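Long-range contacts in penicillin-binding protein (Bacillus halodurans, PDB 3TG9), which probably belongs to the penicillin-recognising serine enzymes, with the beta-lactamase-type fold, and is therefore likely to react covalently with beta-lactam antibiotics: residues H48-I53 with T196-T201; I63-L68 with L162-V167; A184-S189 with A230-E235. All coordinates share one frame; numbering follows the deposited sequence.

Contacts 1 and 3 lie side by side, their centres 10 Å apart, and share the small antiparallel pair of strands 51-52 and 231-232. Their segments alternate along the chain. Phe51 N lies 2.8 Å from Val232 O, and Arg50 NE lies 2.9 Å from Glu188 O, both probable hydrogen bonds, so Arg50 belongs to both neighbourhoods. Contact 2 stands apart among the helices, its centre 25 Å from that of contact 1 and 20 Å from that of contact 3, with no atoms touching either. The chain nevertheless joins them: strand 51-52 runs on to helix 58-70, with Ser55 just before it and Lys58 at its first residue, a putative catalytic SxxK motif.

Contact 1 of 3, residues H48-I53 with T196-T201; sequences HTRFGI and TLPAKT
Arg50 reaches across to 196-201 with both its backbone and its side chain. Its amide N gives a hydrogen bond to Lys200 O, 2.7 Å long and nearly straight at 167°, although the donor is tilted 34° from the carbonyl plane. Arg50 CA lies 4.4 Å from Thr201 CA, and the two chains run in the same direction here, forming a single isolated bridge that a further backbone bond between Arg50 and Ala202 completes. The loop between helix 172-182 and strand 205-207 thereby adds a parallel bridge beside strand 51-52, which pairs with 231-232 through Phe51 and Val232.

The Arg50 side chain starts beside its own backbone N, with CG anti to the carbonyl carbon, and bends at chi2 (102°). This brings the guanidinium over to the loop edge-first, with Ala199 O and Lys200 O both near its plane. NH1 lies 2.8 Å from Ala199 O, but the bond is weak because it is strongly bent. The stronger partner of the guanidinium is Glu188 O, bonded to NE. Pro198 meets the same end of the arginine at about a right angle, its CB 4.0 Å from NH1 and oblique to the flat group.

Lys200 bends at chi3 and chi4 and lies beside His48, its CB 4.0 Å from His48 O. Thr201 turns its CG2 to Arg50 O, at 3.8 Å. Its OG1 donates to Pro198 O from above the carbonyl plane at 2.8 Å, bracing the loop from Pro198 to Thr201.

Lys200 NZ and Arg50 NE both lie near the Glu188 carboxylate, which probably eases their proximity. The guanidinium bonds to the Glu188 and Ala199 carbonyls, the latter weakly, so it is held chiefly by NE and ties both loops to the chain around Arg50.

Contact 2 of 3, residues I63-L68 with L162-V167; sequences IAICQL and LVVESV
Ile65 pushes its CD1 methyl against CG2 of Val164, and at 3.4 Å the pair is tighter than usual van der Waals contact. The isoleucine CG1 follows at 3.8 Å from the same methyl, so the outer branch of the side chain, rather than CG2, does the touching. With chi1 at -78° and chi2 at -69°, this branch folds round toward the partner helix although the side chain leaves the backbone across the contact. The same CD1 methyl reaches CG1 of Val163 at 4.1 Å, and there the two side chains cross at about a right angle.

Farther along the helix, Leu68 lays its CD1 methyl over the valine backbone, 3.9 Å from Val164 CA, and then meets Val167 tip to tip, CD1 to CG1 at 3.8 Å. Leu68 CD2 takes part more loosely against that same Val167 methyl. Ala64, one helical turn before Leu68, offers just its CB to Val164 CG2.

This is helix-on-helix packing in the helical region of the penicillin-recognising fold. Helix 58-70, which begins at a putative SxxK motif, runs beside helix 155-168 with the N-to-C directions 38° apart and the local axes 10.0 Å from each other. Such spacing leaves room for branched residues between the backbones, and the contact is entirely apolar.

Val164 holds CG1 anti to its N, which leaves CG2 to fill the space between Ala64 and Ile65. Tyr175 of helix 172-182 touches Ala64, Leu68 and Val164, while Ile93 and Leu97 of helix 93-98 press on Ile65. Val167 also packs on Trp83, in a neighbouring loop.

Contact 3 of 3, residues A184-S189 with A230-E235; sequences AGMHES and AYVTAE
A type I beta turn from Met186 to Ser189, directly after the Schellman motif in which Gly185 ends helix 172-182, settles on the junction between strand 231-232 and helix 234-245, with Ser189 against Val232 at its centre. Their CA atoms are 4.4 Å apart. Ser189 OG presses on the valine, 3.2 Å from its CG1 methyl, while Ser189 CB lies 3.4 Å from Tyr231 O. The hydroxyl's polar partner is the carboxylate oxygen OD2 of Asp236, which also takes the backbone N of Glu188.

Met186 comes at Val232 from another direction. Its chain bends at chi3 (65°), swinging the CE methyl round to 4.0 Å from Val232 CG1, the same methyl that Ser189 touches; the two side chains cross obliquely. Met186 also touches Leu240 of helix 234-245 and Phe181 of helix 172-182.

Glu188 crosses Thr233 at about a right angle. Its CB and its carboxylate OE2 each lie 3.9 Å from Thr233 CG2, so the threonine methyl touches the glutamate both near its base and at its carboxylate. Thr233 is the N-cap residue of helix 234-245: with chi1 at 60° its OG1 is placed between the backbone N and carbonyl carbon, from where it receives Asp236 N, and this leaves CG2 to face Glu188.

The polar and apolar roles are thus divided within single side chains. Across the interface itself only van der Waals contacts form, but Asp236, in the first turn of the helix, gathers Ser189 OG and Glu188 N on one oxygen, and its own N is capped by Thr233. The carboxylate probably gains stability from these donors and from the nearby helix N-terminus, fixing the turn to the start of helix 234-245.

Contact 1 of 3, residues H48-I53 with T196-T201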
loop_
_atom_site.group_PDB
_atom_site.type_symbol
_atom_site.label_atom_id
_atom_site.label_comp_id
_atom_site.label_asym_id
_atom_site.label_seq_id
_atom_site.Cartn_x
_atom_site.Cartn_y
_atom_site.Cartn_z
ATOM N N HIS B 48 -7.754 -2.934 21.341
ATOM C CA HIS B 48 -7.548 -1.539 20.957
ATOM C C HIS B 48 -7.097 -1.374 19.510
ATOM O O HIS B 48 -6.758 -0.277 19.074
ATOM C CB HIS B 48 -6.596 -0.854 21.936
ATOM C CG HIS B 48 -7.073 -0.906 23.354
ATOM N ND1 HIS B 48 -6.684 -1.893 24.234
ATOM C CD2 HIS B 48 -7.941 -0.116 24.032
ATOM C CE1 HIS B 48 -7.276 -1.697 25.401
ATOM N NE2 HIS B 48 -8.045 -0.627 25.304
ATOM N N THR B 49 -7.111 -2.477 18.773
ATOM C CA THR B 49 -6.793 -2.475 17.352
ATOM C C THR B 49 -7.851 -1.692 16.585
ATOM O O THR B 49 -9.050 -1.924 16.769
ATOM C CB THR B 49 -6.811 -3.903 16.790
ATOM O OG1 THR B 49 -5.929 -4.742 17.545
ATOM C CG2 THR B 49 -6.398 -3.909 15.334
ATOM N N ARG B 50 -7.413 -0.773 15.726
ATOM C CA ARG B 50 -8.336 -0.058 14.847
ATOM C C ARG B 50 -8.651 -0.838 13.578
ATOM O O ARG B 50 -7.754 -1.402 12.948
ATOM C CB ARG B 50 -7.780 1.302 14.454
ATOM C CG ARG B 50 -7.848 2.308 15.543
ATOM C CD ARG B 50 -6.484 2.489 16.197
ATOM N NE ARG B 50 -6.441 3.821 16.770
ATOM C CZ ARG B 50 -5.378 4.601 16.770
ATOM N NH1 ARG B 50 -4.236 4.167 16.252
ATOM N NH2 ARG B 50 -5.464 5.809 17.318
ATOM N N PHE B 51 -9.929 -0.843 13.205
ATOM C CA PHE B 51 -10.390 -1.544 12.018
ATOM C C PHE B 51 -11.103 -0.586 11.071
ATOM O O PHE B 51 -11.829 0.303 11.513
ATOM C CB PHE B 51 -11.358 -2.663 12.396
ATOM C CG PHE B 51 -10.735 -3.776 13.186
ATOM C CD1 PHE B 51 -10.245 -4.903 12.546
ATOM C CD2 PHE B 51 -10.665 -3.709 14.572
ATOM C CE1 PHE B 51 -9.693 -5.937 13.264
ATOM C CE2 PHE B 51 -10.115 -4.740 15.297
ATOM C CZ PHE B 51 -9.625 -5.858 14.643
ATOM N N GLY B 52 -10.889 -0.764 9.771
ATOM C CA GLY B 52 -11.680 -0.056 8.779
ATOM C C GLY B 52 -13.090 -0.614 8.818
ATOM O O GLY B 52 -13.271 -1.810 9.065
ATOM N N ILE B 53 -14.089 0.231 8.583
ATOM C CA ILE B 53 -15.490 -0.208 8.702
ATOM C C ILE B 53 -16.344 -0.022 7.443
ATOM O O ILE B 53 -17.573 -0.204 7.477
ATOM C CB ILE B 53 -16.186 0.465 9.908
ATOM C CG1 ILE B 53 -16.473 1.939 9.623
ATOM C CG2 ILE B 53 -15.317 0.344 11.178
ATOM C CD1 ILE B 53 -17.105 2.668 10.818
ATOM N N THR B 196 0.047 6.294 5.749
ATOM C CA THR B 196 0.382 6.890 7.034
ATOM C C THR B 196 -0.365 6.184 8.161
ATOM O O THR B 196 -0.762 6.811 9.138
ATOM C CB THR B 196 0.081 8.410 7.069
ATOM O OG1 THR B 196 -1.305 8.634 6.799
ATOM C CG2 THR B 196 0.907 9.156 6.017
ATOM N N LEU B 197 -0.540 4.873 8.027
ATOM C CA LEU B 197 -1.245 4.102 9.051
ATOM C C LEU B 197 -0.564 4.206 10.420
ATOM O O LEU B 197 0.630 3.938 10.551
ATOM C CB LEU B 197 -1.359 2.628 8.649
ATOM C CG LEU B 197 -2.512 2.178 7.752
ATOM C CD1 LEU B 197 -2.573 0.666 7.760
ATOM C CD2 LEU B 197 -3.848 2.767 8.207
ATOM N N PRO B 198 -1.335 4.578 11.454
ATOM C CA PRO B 198 -0.752 4.711 12.790
ATOM C C PRO B 198 -0.681 3.349 13.467
ATOM O O PRO B 198 -1.139 2.358 12.896
ATOM C CB PRO B 198 -1.737 5.631 13.518
ATOM C CG PRO B 198 -2.854 5.940 12.501
ATOM C CD PRO B 198 -2.769 4.903 11.446
ATOM N N ALA B 199 -0.092 3.302 14.653
ATOM C CA ALA B 199 0.051 2.057 15.398
ATOM C C ALA B 199 -1.310 1.469 15.735
ATOM O O ALA B 199 -2.318 2.175 15.734
ATOM C CB ALA B 199 0.839 2.303 16.679
ATOM N N LYS B 200 -1.332 0.178 16.041
ATOM C CA LYS B 200 -2.552 -0.467 16.509
ATOM C C LYS B 200 -3.687 -0.299 15.502
ATOM O O LYS B 200 -4.808 0.094 15.843
ATOM C CB LYS B 200 -2.927 0.041 17.904
ATOM C CG LYS B 200 -1.948 -0.451 18.988
ATOM C CD LYS B 200 -2.432 -0.202 20.419
ATOM C CE LYS B 200 -1.786 1.042 21.044
ATOM N NZ LYS B 200 -2.443 2.323 20.641
ATOM N N THR B 201 -3.360 -0.616 14.254
ATOM C CA THR B 201 -4.295 -0.572 13.147
ATOM C C THR B 201 -4.154 -1.869 12.376
ATOM O O THR B 201 -3.052 -2.292 12.064
ATOM C CB THR B 201 -4.003 0.591 12.194
ATOM O OG1 THR B 201 -3.886 1.807 12.942
ATOM C CG2 THR B 201 -5.126 0.734 11.182
#

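Contact 2 of 3, residues I63-L68 with L162-V167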
loop_
_atom_site.group_PDB
_atom_site.type_symbol
_atom_site.label_atom_id
_atom_site.label_comp_id
_atom_site.label_asym_id
_atom_site.label_seq_id
_atom_site.Cartn_x
_atom_site.Cartn_y
_atom_site.Cartn_z
ATOM N N ILE B 63 -24.964 11.862 10.872
ATOM C CA ILE B 63 -24.901 12.589 12.134
ATOM C C ILE B 63 -24.388 14.009 11.887
ATOM O O ILE B 63 -24.941 14.985 12.393
ATOM C CB ILE B 63 -23.976 11.878 13.139
ATOM C CG1 ILE B 63 -24.521 10.495 13.492
ATOM C CG2 ILE B 63 -23.787 12.720 14.406
ATOM C CD1 ILE B 63 -23.676 9.753 14.525
ATOM N N ALA B 64 -23.323 14.120 11.101
ATOM C CA ALA B 64 -22.722 15.419 10.812
ATOM C C ALA B 64 -23.713 16.331 10.098
ATOM O O ALA B 64 -23.833 17.511 10.427
ATOM C CB ALA B 64 -21.461 15.246 9.973
ATOM N N ILE B 65 -24.420 15.776 9.118
ATOM C CA ILE B 65 -25.382 16.544 8.332
ATOM C C ILE B 65 -26.534 17.025 9.204
ATOM O O ILE B 65 -27.034 18.142 9.040
ATOM C CB ILE B 65 -25.945 15.721 7.167
ATOM C CG1 ILE B 65 -24.938 15.670 6.017
ATOM C CG2 ILE B 65 -27.264 16.320 6.689
ATOM C CD1 ILE B 65 -24.738 17.005 5.327
ATOM N N CYS B 66 -26.949 16.178 10.138
ATOM C CA CYS B 66 -28.010 16.545 11.073
ATOM C C CYS B 66 -27.549 17.658 12.009
ATOM O O CYS B 66 -28.332 18.540 12.348
ATOM C CB CYS B 66 -28.474 15.325 11.865
ATOM S SG CYS B 66 -29.339 14.127 10.846
ATOM N N GLN B 67 -26.279 17.629 12.411
ATOM C CA GLN B 67 -25.751 18.666 13.301
ATOM C C GLN B 67 -25.790 20.037 12.645
ATOM O O GLN B 67 -26.025 21.047 13.310
ATOM C CB GLN B 67 -24.319 18.366 13.722
ATOM C CG GLN B 67 -24.155 17.171 14.621
ATOM C CD GLN B 67 -22.701 16.922 14.943
ATOM O OE1 GLN B 67 -21.823 17.263 14.152
ATOM N NE2 GLN B 67 -22.436 16.331 16.106
ATOM N N LEU B 68 -25.545 20.069 11.341
ATOM C CA LEU B 68 -25.614 21.315 10.593
ATOM C C LEU B 68 -27.058 21.800 10.529
ATOM O O LEU B 68 -27.327 22.999 10.608
ATOM C CB LEU B 68 -25.054 21.132 9.184
ATOM C CG LEU B 68 -23.581 20.720 9.105
ATOM C CD1 LEU B 68 -23.162 20.568 7.664
ATOM C CD2 LEU B 68 -22.700 21.728 9.825
ATOM N N LEU B 162 -19.480 16.484 0.615
ATOM C CA LEU B 162 -19.172 17.757 -0.019
ATOM C C LEU B 162 -20.038 18.887 0.542
ATOM O O LEU B 162 -19.604 20.034 0.619
ATOM C CB LEU B 162 -19.322 17.641 -1.536
ATOM C CG LEU B 162 -18.194 16.798 -2.135
ATOM C CD1 LEU B 162 -18.401 16.522 -3.616
ATOM C CD2 LEU B 162 -16.859 17.487 -1.895
ATOM N N VAL B 163 -21.262 18.564 0.945
ATOM C CA VAL B 163 -22.117 19.559 1.572
ATOM C C VAL B 163 -21.575 19.925 2.948
ATOM O O VAL B 163 -21.501 21.099 3.300
ATOM C CB VAL B 163 -23.577 19.082 1.675
ATOM C CG1 VAL B 163 -24.383 20.028 2.550
ATOM C CG2 VAL B 163 -24.189 18.968 0.280
ATOM N N VAL B 164 -21.175 18.919 3.717
ATOM C CA VAL B 164 -20.612 19.168 5.036
ATOM C C VAL B 164 -19.409 20.093 4.943
ATOM O O VAL B 164 -19.239 20.987 5.771
ATOM C CB VAL B 164 -20.201 17.862 5.741
ATOM C CG1 VAL B 164 -19.330 18.164 6.962
ATOM C CG2 VAL B 164 -21.434 17.066 6.148
ATOM N N GLU B 165 -18.578 19.876 3.926
ATOM C CA GLU B 165 -17.377 20.676 3.730
ATOM C C GLU B 165 -17.743 22.093 3.326
ATOM O O GLU B 165 -17.200 23.070 3.852
ATOM C CB GLU B 165 -16.480 20.047 2.656
ATOM C CG GLU B 165 -15.812 18.755 3.087
ATOM C CD GLU B 165 -14.830 18.212 2.058
ATOM O OE1 GLU B 165 -14.915 18.591 0.870
ATOM O OE2 GLU B 165 -13.974 17.392 2.446
ATOM N N SER B 166 -18.672 22.187 2.384
ATOM C CA SER B 166 -19.086 23.465 1.821
ATOM C C SER B 166 -19.768 24.345 2.863
ATOM O O SER B 166 -19.614 25.568 2.856
ATOM C CB SER B 166 -20.016 23.235 0.628
ATOM O OG SER B 166 -20.238 24.434 -0.091
ATOM N N VAL B 167 -20.518 23.710 3.759
ATOM C CA VAL B 167 -21.228 24.416 4.819
ATOM C C VAL B 167 -20.321 24.745 5.995
ATOM O O VAL B 167 -20.454 25.800 6.613
ATOM C CB VAL B 167 -22.423 23.579 5.350
ATOM C CG1 VAL B 167 -22.989 24.191 6.618
ATOM C CG2 VAL B 167 -23.502 23.426 4.273
#

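Contact 3 of 3, residues A184-S189 with A230-E235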
loop_
_atom_site.group_PDB
_atom_site.type_symbol
_atom_site.label_atom_id
_atom_site.label_comp_id
_atom_site.label_asym_id
_atom_site.label_seq_id
_atom_site.Cartn_x
_atom_site.Cartn_y
_atom_site.Cartn_z
ATOM N N ALA B 184 -17.984 12.545 21.220
ATOM C CA ALA B 184 -18.520 11.284 21.742
ATOM C C ALA B 184 -17.475 10.439 22.459
ATOM O O ALA B 184 -17.733 9.278 22.789
ATOM C CB ALA B 184 -19.169 10.473 20.626
ATOM N N GLY B 185 -16.288 11.005 22.666
ATOM C CA GLY B 185 -15.251 10.352 23.442
ATOM C C GLY B 185 -14.454 9.296 22.706
ATOM O O GLY B 185 -13.794 8.472 23.331
ATOM N N MET B 186 -14.509 9.323 21.375
ATOM C CA MET B 186 -13.815 8.342 20.544
ATOM C C MET B 186 -12.395 8.804 20.167
ATOM O O MET B 186 -12.173 9.277 19.052
ATOM C CB MET B 186 -14.636 8.074 19.279
ATOM C CG MET B 186 -16.084 7.645 19.562
ATOM S SD MET B 186 -17.175 7.724 18.109
ATOM C CE MET B 186 -16.422 6.479 17.059
ATOM N N HIS B 187 -11.443 8.646 21.085
ATOM C CA HIS B 187 -10.082 9.152 20.882
ATOM C C HIS B 187 -9.171 8.192 20.115
ATOM O O HIS B 187 -8.028 8.525 19.824
ATOM C CB HIS B 187 -9.430 9.503 22.225
ATOM C CG HIS B 187 -10.352 10.196 23.184
ATOM N ND1 HIS B 187 -10.653 11.538 23.090
ATOM C CD2 HIS B 187 -11.034 9.728 24.257
ATOM C CE1 HIS B 187 -11.486 11.866 24.061
ATOM N NE2 HIS B 187 -11.734 10.789 24.785
ATOM N N GLU B 188 -9.670 7.002 19.797
ATOM C CA GLU B 188 -8.888 6.029 19.047
ATOM C C GLU B 188 -9.405 5.808 17.625
ATOM O O GLU B 188 -9.151 4.764 17.027
ATOM C CB GLU B 188 -8.868 4.691 19.780
ATOM C CG GLU B 188 -8.211 4.731 21.142
ATOM C CD GLU B 188 -7.699 3.365 21.557
ATOM O OE1 GLU B 188 -8.071 2.894 22.650
ATOM O OE2 GLU B 188 -6.932 2.752 20.776
ATOM N N SER B 189 -10.116 6.792 17.087
ATOM C CA SER B 189 -10.762 6.657 15.785
ATOM C C SER B 189 -10.335 7.764 14.845
ATOM O O SER B 189 -9.966 8.852 15.287
ATOM C CB SER B 189 -12.292 6.696 15.933
ATOM O OG SER B 189 -12.766 5.526 16.569
ATOM N N ALA B 230 -13.779 4.695 7.278
ATOM C CA ALA B 230 -13.227 5.209 8.535
ATOM C C ALA B 230 -12.755 4.065 9.430
ATOM O O ALA B 230 -13.135 2.908 9.225
ATOM C CB ALA B 230 -14.238 6.068 9.263
ATOM N N TYR B 231 -11.915 4.393 10.412
ATOM C CA TYR B 231 -11.372 3.404 11.341
ATOM C C TYR B 231 -11.874 3.667 12.754
ATOM O O TYR B 231 -11.962 4.813 13.174
ATOM C CB TYR B 231 -9.845 3.453 11.360
ATOM C CG TYR B 231 -9.142 2.926 10.110
ATOM C CD1 TYR B 231 -8.593 1.646 10.085
ATOM C CD2 TYR B 231 -9.006 3.714 8.972
ATOM C CE1 TYR B 231 -7.942 1.154 8.959
ATOM C CE2 TYR B 231 -8.341 3.226 7.823
ATOM C CZ TYR B 231 -7.812 1.949 7.833
ATOM O OH TYR B 231 -7.150 1.450 6.730
ATOM N N VAL B 232 -12.202 2.606 13.482
ATOM C CA VAL B 232 -12.528 2.724 14.894
ATOM C C VAL B 232 -12.068 1.463 15.592
ATOM O O VAL B 232 -11.729 0.477 14.936
ATOM C CB VAL B 232 -14.052 2.858 15.133
ATOM C CG1 VAL B 232 -14.614 4.077 14.413
ATOM C CG2 VAL B 232 -14.764 1.592 14.698
ATOM N N THR B 233 -12.052 1.511 16.923
ATOM C CA THR B 233 -11.947 0.316 17.751
ATOM C C THR B 233 -13.371 -0.080 18.132
ATOM O O THR B 233 -14.273 0.757 18.089
ATOM C CB THR B 233 -11.188 0.606 19.052
ATOM O OG1 THR B 233 -11.884 1.622 19.782
ATOM C CG2 THR B 233 -9.760 1.078 18.763
ATOM N N ALA B 234 -13.572 -1.341 18.510
ATOM C CA ALA B 234 -14.899 -1.828 18.894
ATOM C C ALA B 234 -15.541 -0.933 19.943
ATOM O O ALA B 234 -16.726 -0.586 19.844
ATOM C CB ALA B 234 -14.816 -3.264 19.406
ATOM N N GLU B 235 -14.758 -0.562 20.951
ATOM C CA GLU B 235 -15.272 0.224 22.062
ATOM C C GLU B 235 -15.541 1.685 21.700
ATOM O O GLU B 235 -16.465 2.289 22.230
ATOM C CB GLU B 235 -14.357 0.122 23.287
ATOM C CG GLU B 235 -14.954 0.789 24.510
ATOM C CD GLU B 235 -14.195 0.474 25.789
ATOM O OE1 GLU B 235 -13.072 -0.075 25.699
ATOM O OE2 GLU B 235 -14.730 0.784 26.881
#